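Local coordinates for protein hepatocyte growth factor-regulated tyrosine kinase substrate (Drosophila melanogaster, PDB 1DVP) that is essential for endosome membrane invagination and multivesicular body formation, binds ubiquitin, and dampens signaling by promoting degradation of active receptor tyrosine kinases, at residues A46-M51 and K84-M89; K105-V110 and T131-K136. All coordinates share one frame; numbering follows the deposited sequence.

Contact 1 (A46-M51 and K84-M89)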
ATOM      1  N   ALA A  46      -1.618   2.014 -37.821  1.00 37.02           N
ATOM      2  CA  ALA A  46      -2.890   2.627 -37.473  1.00 37.48           C
ATOM      3  C   ALA A  46      -2.567   3.914 -36.687  1.00 37.73           C
ATOM      4  O   ALA A  46      -3.237   4.931 -36.845  1.00 37.70           O
ATOM      5  CB  ALA A  46      -3.747   1.654 -36.630  1.00 37.30           C
ATOM      6  N   ILE A  47      -1.525   3.882 -35.860  1.00 38.16           N
ATOM      7  CA  ILE A  47      -1.153   5.069 -35.101  1.00 38.66           C
ATOM      8  C   ILE A  47      -0.703   6.171 -36.063  1.00 39.00           C
ATOM      9  O   ILE A  47      -1.071   7.327 -35.923  1.00 38.94           O
ATOM     10  CB  ILE A  47      -0.032   4.769 -34.079  1.00 38.54           C
ATOM     11  CG1 ILE A  47      -0.614   3.982 -32.893  1.00 38.65           C
ATOM     12  CG2 ILE A  47       0.580   6.059 -33.548  1.00 38.74           C
ATOM     13  CD1 ILE A  47       0.420   3.551 -31.850  1.00 38.41           C
ATOM     14  N   LYS A  48       0.097   5.808 -37.047  1.00 39.70           N
ATOM     15  CA  LYS A  48       0.556   6.817 -37.996  1.00 40.38           C
ATOM     16  C   LYS A  48      -0.621   7.540 -38.652  1.00 40.61           C
ATOM     17  O   LYS A  48      -0.614   8.756 -38.745  1.00 40.76           O
ATOM     18  CB  LYS A  48       1.430   6.197 -39.079  1.00 40.62           C
ATOM     19  CG  LYS A  48       2.860   5.951 -38.685  1.00 40.81           C
ATOM     20  CD  LYS A  48       3.541   5.256 -39.855  1.00 41.21           C
ATOM     21  CE  LYS A  48       4.757   4.455 -39.452  1.00 41.47           C
ATOM     22  NZ  LYS A  48       4.826   3.149 -40.224  1.00 41.69           N
ATOM     23  N   LYS A  49      -1.632   6.804 -39.100  1.00 41.02           N
ATOM     24  CA  LYS A  49      -2.782   7.452 -39.722  1.00 41.53           C
ATOM     25  C   LYS A  49      -3.434   8.480 -38.808  1.00 41.63           C
ATOM     26  O   LYS A  49      -3.878   9.540 -39.265  1.00 41.61           O
ATOM     27  CB  LYS A  49      -3.798   6.416 -40.135  1.00 41.70           C
ATOM     28  CG  LYS A  49      -3.235   5.474 -41.169  1.00 42.17           C
ATOM     29  CD  LYS A  49      -4.238   4.448 -41.610  1.00 42.60           C
ATOM     30  CE  LYS A  49      -3.618   3.515 -42.649  1.00 43.06           C
ATOM     31  NZ  LYS A  49      -4.606   2.475 -43.088  1.00 43.63           N
ATOM     32  N   LYS A  50      -3.479   8.171 -37.516  1.00 41.77           N
ATOM     33  CA  LYS A  50      -4.072   9.077 -36.546  1.00 42.13           C
ATOM     34  C   LYS A  50      -3.142  10.271 -36.328  1.00 42.40           C
ATOM     35  O   LYS A  50      -3.608  11.370 -36.036  1.00 42.39           O
ATOM     36  CB  LYS A  50      -4.363   8.359 -35.226  1.00 41.96           C
ATOM     37  CG  LYS A  50      -5.451   7.307 -35.322  1.00 41.88           C
ATOM     38  CD  LYS A  50      -6.837   7.878 -35.644  1.00 41.98           C
ATOM     39  CE  LYS A  50      -7.826   6.727 -35.787  1.00 42.05           C
ATOM     40  NZ  LYS A  50      -9.179   7.147 -36.278  1.00 42.19           N
ATOM     41  N   MET A  51      -1.834  10.050 -36.470  1.00 42.86           N
ATOM     42  CA  MET A  51      -0.880  11.146 -36.340  1.00 43.33           C
ATOM     43  C   MET A  51      -1.212  12.156 -37.442  1.00 43.31           C
ATOM     44  O   MET A  51      -1.158  13.374 -37.224  1.00 43.47           O
ATOM     45  CB  MET A  51       0.560  10.653 -36.514  1.00 43.89           C
ATOM     46  CG  MET A  51       1.155   9.955 -35.283  1.00 44.50           C
ATOM     47  SD  MET A  51       2.767   9.151 -35.628  1.00 45.80           S
ATOM     48  CE  MET A  51       3.787  10.685 -36.042  1.00 45.15           C
ATOM     49  N   LYS A  84      15.460   3.845 -39.196  1.00 50.69           N
ATOM     50  CA  LYS A  84      15.959   4.968 -39.942  1.00 51.25           C
ATOM     51  C   LYS A  84      14.804   5.763 -40.545  1.00 51.51           C
ATOM     52  O   LYS A  84      14.644   6.954 -40.270  1.00 51.49           O
ATOM     53  CB  LYS A  84      16.869   4.429 -41.041  1.00 51.51           C
ATOM     54  CG  LYS A  84      16.461   3.005 -41.527  1.00 51.85           C
ATOM     55  CD  LYS A  84      15.095   2.980 -42.233  1.00 52.03           C
ATOM     56  CE  LYS A  84      14.696   1.599 -42.735  1.00 52.20           C
ATOM     57  NZ  LYS A  84      14.395   0.601 -41.650  1.00 52.22           N
ATOM     58  N   GLU A  85      13.987   5.100 -41.358  1.00 51.77           N
ATOM     59  CA  GLU A  85      12.896   5.803 -41.991  1.00 52.02           C
ATOM     60  C   GLU A  85      11.977   6.447 -40.962  1.00 52.04           C
ATOM     61  O   GLU A  85      11.780   7.655 -40.995  1.00 52.20           O
ATOM     62  CB  GLU A  85      12.136   4.883 -42.968  1.00 52.24           C
ATOM     63  CG  GLU A  85      11.763   3.503 -42.472  1.00 52.52           C
ATOM     64  CD  GLU A  85      11.312   2.573 -43.615  1.00 52.84           C
ATOM     65  OE1 GLU A  85      10.614   3.051 -44.554  1.00 52.89           O
ATOM     66  OE2 GLU A  85      11.647   1.357 -43.580  1.00 52.97           O
ATOM     67  N   ASN A  86      11.454   5.666 -40.021  1.00 52.07           N
ATOM     68  CA  ASN A  86      10.559   6.225 -39.011  1.00 51.99           C
ATOM     69  C   ASN A  86      11.095   7.451 -38.270  1.00 51.96           C
ATOM     70  O   ASN A  86      10.353   8.393 -38.002  1.00 51.88           O
ATOM     71  CB  ASN A  86      10.157   5.146 -38.024  1.00 51.91           C
ATOM     72  CG  ASN A  86       9.249   4.127 -38.642  1.00 51.86           C
ATOM     73  OD1 ASN A  86       8.366   4.475 -39.437  1.00 51.86           O
ATOM     74  ND2 ASN A  86       9.430   2.860 -38.277  1.00 51.92           N
ATOM     75  N   CYS A  87      12.380   7.463 -37.955  1.00 51.97           N
ATOM     76  CA  CYS A  87      12.935   8.604 -37.249  1.00 52.05           C
ATOM     77  C   CYS A  87      12.983   9.801 -38.177  1.00 52.19           C
ATOM     78  O   CYS A  87      12.816  10.944 -37.750  1.00 52.09           O
ATOM     79  CB  CYS A  87      14.334   8.283 -36.735  1.00 51.96           C
ATOM     80  SG  CYS A  87      14.323   7.020 -35.463  1.00 51.81           S
ATOM     81  N   GLU A  88      13.216   9.530 -39.455  1.00 52.41           N
ATOM     82  CA  GLU A  88      13.271  10.589 -40.445  1.00 52.64           C
ATOM     83  C   GLU A  88      11.859  11.083 -40.689  1.00 52.69           C
ATOM     84  O   GLU A  88      11.634  12.282 -40.854  1.00 52.73           O
ATOM     85  CB  GLU A  88      13.907  10.062 -41.721  1.00 52.88           C
ATOM     86  CG  GLU A  88      15.423   9.932 -41.617  1.00 53.14           C
ATOM     87  CD  GLU A  88      16.046   9.353 -42.870  1.00 53.52           C
ATOM     88  OE1 GLU A  88      16.230   8.116 -42.949  1.00 53.62           O
ATOM     89  OE2 GLU A  88      16.338  10.140 -43.796  1.00 53.78           O
ATOM     90  N   MET A  89      10.909  10.151 -40.687  1.00 52.82           N
ATOM     91  CA  MET A  89       9.491  10.478 -40.866  1.00 52.97           C
ATOM     92  C   MET A  89       9.092  11.385 -39.701  1.00 52.56           C
ATOM     93  O   MET A  89       8.446  12.416 -39.880  1.00 52.55           O
ATOM     94  CB  MET A  89       8.618   9.216 -40.817  1.00 53.71           C
ATOM     95  CG  MET A  89       7.915   8.999 -39.450  1.00 54.85           C
ATOM     96  SD  MET A  89       6.196   9.705 -39.215  1.00 56.40           S
ATOM     97  CE  MET A  89       5.311   8.126 -39.311  1.00 55.72           C
TER
HETATM   98  O   HOH W   1       7.362   1.129 -39.189  1.00 44.35           O
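Asn86 ND2 donates a hydrogen bond to a water 2.8 Å away and a weak one to Val81 O, at the end of helix 74-81. Lys48 NZ reaches the same water weakly, at 3.4 Å, so the polar link between the helices runs through solvent. A direct bond is missing: Lys48 NZ lies 3.9 Å from Asn86 OD1, and the two side chains meet at about a right angle, with Lys48 CE 3.6 Å from that oxygen. Lys48 has CG beside its backbone N (chi1 -81°), which sends the chain across the gap. Its aliphatic part is touched by the Met89 methyl, CE coming to 3.3 Å from Lys48 CG. This is tighter than usual carbon contact and, as the Met89 torsions are irregular, its exact placement is doubtful. Met51 and Met89 meet tip to tip, Met51 CE 4.1 Å from Met89 SD. An alanine in place of Lys48 would probably open a gap beside the Met89 methyl and take from the water its weak bond to the ammonium. Within the VHS superhelix, the segments 46-51 and 84-89 run nearly parallel (16°), their axes no closer than 13.8 Å, and Met51 also packs on Phe90 and Phe93. Such spacing implies contact through long, flexible side chains, methylenes and thioethers meeting across the helices, with a weak water bridge between ammonium and amide as the polar link.

Contact 2 (K105-V110 and T131-K136); sequences KMLELV and TILKAK
Leu133 points from helix 125-135 toward helix 100-116 and meets Leu107 and Val110, part of the all-helical packing of the VHS domain superhelix. One methyl does the work. Leu133 CD1 lies 4.3 Å from Leu107 CD1 and 4.4 Å from Val110 CG1. Since Leu107 and Val110 are three residues apart on one helix face, this methyl is set against both as they sit side by side. With its CG beside the backbone N (chi1 -70°), Leu133 presents its branched end to the neighbouring helix, whereas the Leu107 CB does not aim across and only the CD1 branch swings over. That swing has a cost: a chi2 of 17° nearly eclipses CD1 with CA, so the Leu107 conformation is strained or loosely determined. The Val110 CB heads toward segment 131-136, and CG1 makes the touch. The backbones stay well apart, Leu107 CA and Leu133 CA being 8.8 Å from each other, and only 94 Å² is buried between the segments. Other parts add to the packing: Leu94 of helix 84-96 packs on Leu107, Ser91 and Glu95 on Leu133, and Phe140 touches both leucines. No polar bond joins the segments; the touch rests on Leu133 CD1, from which the directions to Leu107 CD1 and Val110 CG1 open at close to a right angle.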
ATOM      1  N   LYS A 105       5.165  18.359 -29.177  1.00 42.06           N
ATOM      2  CA  LYS A 105       5.067  17.050 -28.552  1.00 41.56           C
ATOM      3  C   LYS A 105       6.025  16.073 -29.208  1.00 41.35           C
ATOM      4  O   LYS A 105       6.642  15.250 -28.533  1.00 41.15           O
ATOM      5  CB  LYS A 105       3.619  16.527 -28.621  1.00 41.19           C
ATOM      6  CG  LYS A 105       3.406  15.163 -27.951  1.00 40.66           C
ATOM      7  CD  LYS A 105       3.714  15.182 -26.447  1.00 39.89           C
ATOM      8  CE  LYS A 105       3.656  13.751 -25.872  1.00 39.71           C
ATOM      9  NZ  LYS A 105       3.786  13.731 -24.386  1.00 38.92           N
ATOM     10  N   MET A 106       6.169  16.172 -30.523  1.00 41.52           N
ATOM     11  CA  MET A 106       7.068  15.266 -31.236  1.00 41.46           C
ATOM     12  C   MET A 106       8.529  15.551 -30.880  1.00 40.89           C
ATOM     13  O   MET A 106       9.342  14.624 -30.751  1.00 40.99           O
ATOM     14  CB  MET A 106       6.864  15.388 -32.742  1.00 42.46           C
ATOM     15  CG  MET A 106       7.577  14.331 -33.579  1.00 43.60           C
ATOM     16  SD  MET A 106       6.963  12.601 -33.346  1.00 45.50           S
ATOM     17  CE  MET A 106       8.151  12.031 -32.189  1.00 44.46           C
ATOM     18  N   LEU A 107       8.854  16.834 -30.726  1.00 40.16           N
ATOM     19  CA  LEU A 107      10.200  17.261 -30.388  1.00 39.39           C
ATOM     20  C   LEU A 107      10.551  16.718 -29.013  1.00 38.85           C
ATOM     21  O   LEU A 107      11.646  16.219 -28.794  1.00 38.77           O
ATOM     22  CB  LEU A 107      10.295  18.793 -30.412  1.00 39.24           C
ATOM     23  CG  LEU A 107      11.177  19.409 -31.529  1.00 38.95           C
ATOM     24  CD1 LEU A 107      11.467  18.404 -32.650  1.00 38.75           C
ATOM     25  CD2 LEU A 107      10.488  20.671 -32.070  1.00 38.97           C
ATOM     26  N   GLU A 108       9.610  16.820 -28.088  1.00 38.30           N
ATOM     27  CA  GLU A 108       9.791  16.287 -26.738  1.00 37.73           C
ATOM     28  C   GLU A 108      10.035  14.755 -26.763  1.00 37.38           C
ATOM     29  O   GLU A 108      10.946  14.266 -26.105  1.00 37.37           O
ATOM     30  CB  GLU A 108       8.538  16.611 -25.902  1.00 37.77           C
ATOM     31  CG  GLU A 108       8.396  15.878 -24.549  1.00 37.61           C
ATOM     32  CD  GLU A 108       6.915  15.796 -24.105  1.00 37.78           C
ATOM     33  OE1 GLU A 108       6.394  14.674 -23.935  1.00 37.05           O
ATOM     34  OE2 GLU A 108       6.266  16.861 -23.953  1.00 37.95           O
ATOM     35  N   LEU A 109       9.241  14.018 -27.539  1.00 36.89           N
ATOM     36  CA  LEU A 109       9.355  12.558 -27.620  1.00 36.49           C
ATOM     37  C   LEU A 109      10.705  12.151 -28.197  1.00 36.24           C
ATOM     38  O   LEU A 109      11.368  11.261 -27.680  1.00 35.97           O
ATOM     39  CB  LEU A 109       8.207  11.955 -28.459  1.00 36.37           C
ATOM     40  CG  LEU A 109       6.775  12.128 -27.881  1.00 36.44           C
ATOM     41  CD1 LEU A 109       5.769  11.453 -28.785  1.00 36.29           C
ATOM     42  CD2 LEU A 109       6.660  11.537 -26.487  1.00 36.44           C
ATOM     43  N   VAL A 110      11.110  12.819 -29.272  1.00 35.86           N
ATOM     44  CA  VAL A 110      12.405  12.518 -29.884  1.00 35.50           C
ATOM     45  C   VAL A 110      13.525  12.603 -28.850  1.00 35.15           C
ATOM     46  O   VAL A 110      14.358  11.742 -28.793  1.00 34.94           O
ATOM     47  CB  VAL A 110      12.730  13.508 -31.001  1.00 35.67           C
ATOM     48  CG1 VAL A 110      14.263  13.429 -31.335  1.00 35.75           C
ATOM     49  CG2 VAL A 110      11.877  13.212 -32.222  1.00 35.62           C
ATOM     50  N   THR A 131      20.212  15.349 -33.398  1.00 57.53           N
ATOM     51  CA  THR A 131      21.417  16.076 -33.785  1.00 57.73           C
ATOM     52  C   THR A 131      21.037  17.021 -34.922  1.00 57.90           C
ATOM     53  O   THR A 131      21.206  18.235 -34.843  1.00 57.98           O
ATOM     54  CB  THR A 131      22.506  15.104 -34.299  1.00 57.68           C
ATOM     55  OG1 THR A 131      22.635  13.998 -33.398  1.00 57.72           O
ATOM     56  CG2 THR A 131      23.835  15.812 -34.390  1.00 57.75           C
ATOM     57  N   ILE A 132      20.492  16.428 -35.972  1.00 58.06           N
ATOM     58  CA  ILE A 132      20.070  17.145 -37.154  1.00 58.31           C
ATOM     59  C   ILE A 132      18.999  18.204 -36.895  1.00 58.50           C
ATOM     60  O   ILE A 132      19.003  19.258 -37.512  1.00 58.48           O
ATOM     61  CB  ILE A 132      19.536  16.158 -38.184  1.00 58.26           C
ATOM     62  CG1 ILE A 132      20.615  15.116 -38.490  1.00 58.32           C
ATOM     63  CG2 ILE A 132      19.085  16.899 -39.414  1.00 58.29           C
ATOM     64  CD1 ILE A 132      20.242  14.111 -39.566  1.00 58.24           C
ATOM     65  N   LEU A 133      18.067  17.907 -35.994  1.00 58.77           N
ATOM     66  CA  LEU A 133      17.002  18.843 -35.666  1.00 59.04           C
ATOM     67  C   LEU A 133      17.555  19.968 -34.800  1.00 59.30           C
ATOM     68  O   LEU A 133      17.124  21.113 -34.920  1.00 59.35           O
ATOM     69  CB  LEU A 133      15.856  18.115 -34.937  1.00 58.99           C
ATOM     70  CG  LEU A 133      14.998  17.134 -35.753  1.00 59.01           C
ATOM     71  CD1 LEU A 133      14.416  16.080 -34.834  1.00 58.99           C
ATOM     72  CD2 LEU A 133      13.887  17.882 -36.484  1.00 58.95           C
ATOM     73  N   LYS A 134      18.496  19.647 -33.916  1.00 59.64           N
ATOM     74  CA  LYS A 134      19.087  20.675 -33.058  1.00 59.97           C
ATOM     75  C   LYS A 134      20.079  21.471 -33.894  1.00 60.15           C
ATOM     76  O   LYS A 134      20.412  22.614 -33.572  1.00 60.15           O
ATOM     77  CB  LYS A 134      19.789  20.059 -31.833  1.00 60.04           C
ATOM     78  CG  LYS A 134      18.897  19.927 -30.600  1.00 60.17           C
ATOM     79  CD  LYS A 134      19.633  19.342 -29.392  1.00 60.41           C
ATOM     80  CE  LYS A 134      20.496  20.365 -28.646  1.00 60.52           C
ATOM     81  NZ  LYS A 134      19.708  21.205 -27.688  1.00 60.64           N
ATOM     82  N   ALA A 135      20.524  20.855 -34.984  1.00 60.34           N
ATOM     83  CA  ALA A 135      21.460  21.478 -35.907  1.00 60.57           C
ATOM     84  C   ALA A 135      20.702  22.267 -36.975  1.00 60.66           C
ATOM     85  O   ALA A 135      21.219  23.233 -37.520  1.00 60.77           O
ATOM     86  CB  ALA A 135      22.334  20.407 -36.560  1.00 60.56           C
ATOM     87  N   LYS A 136      19.472  21.852 -37.258  1.00 60.81           N
ATOM     88  CA  LYS A 136      18.630  22.515 -38.257  1.00 60.96           C
ATOM     89  C   LYS A 136      17.932  23.776 -37.717  1.00 61.04           C
ATOM     90  O   LYS A 136      17.188  24.438 -38.438  1.00 61.08           O
ATOM     91  CB  LYS A 136      17.574  21.533 -38.768  1.00 60.95           C
ATOM     92  CG  LYS A 136      16.664  22.087 -39.836  1.00 61.09           C
ATOM     93  CD  LYS A 136      15.413  21.242 -39.979  1.00 61.19           C
ATOM     94  CE  LYS A 136      15.727  19.756 -39.984  1.00 61.19           C
ATOM     95  NZ  LYS A 136      16.831  19.421 -40.930  1.00 61.22           N
TER

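Contact 1 closes before contact 2 opens along the chain, and both lie within the VHS domain, on the same side of the chain's centre. Their centres are 15 Å apart and their nearest atoms about 5 Å, without touching. Helix 84-96 connects them: its first turns meet helix 40-51 in contact 1, while its later turns pack on the leucines of contact 2. Cys87, within 84-89, also touches Ala125 and Thr129 of helix 125-135. The two contacts thus tie helices 40-51, 84-96, 100-116 and 125-135 within the VHS superhelix. Neither contact approaches the two four-cysteine zinc sites, which belong to the FYVE zinc finger.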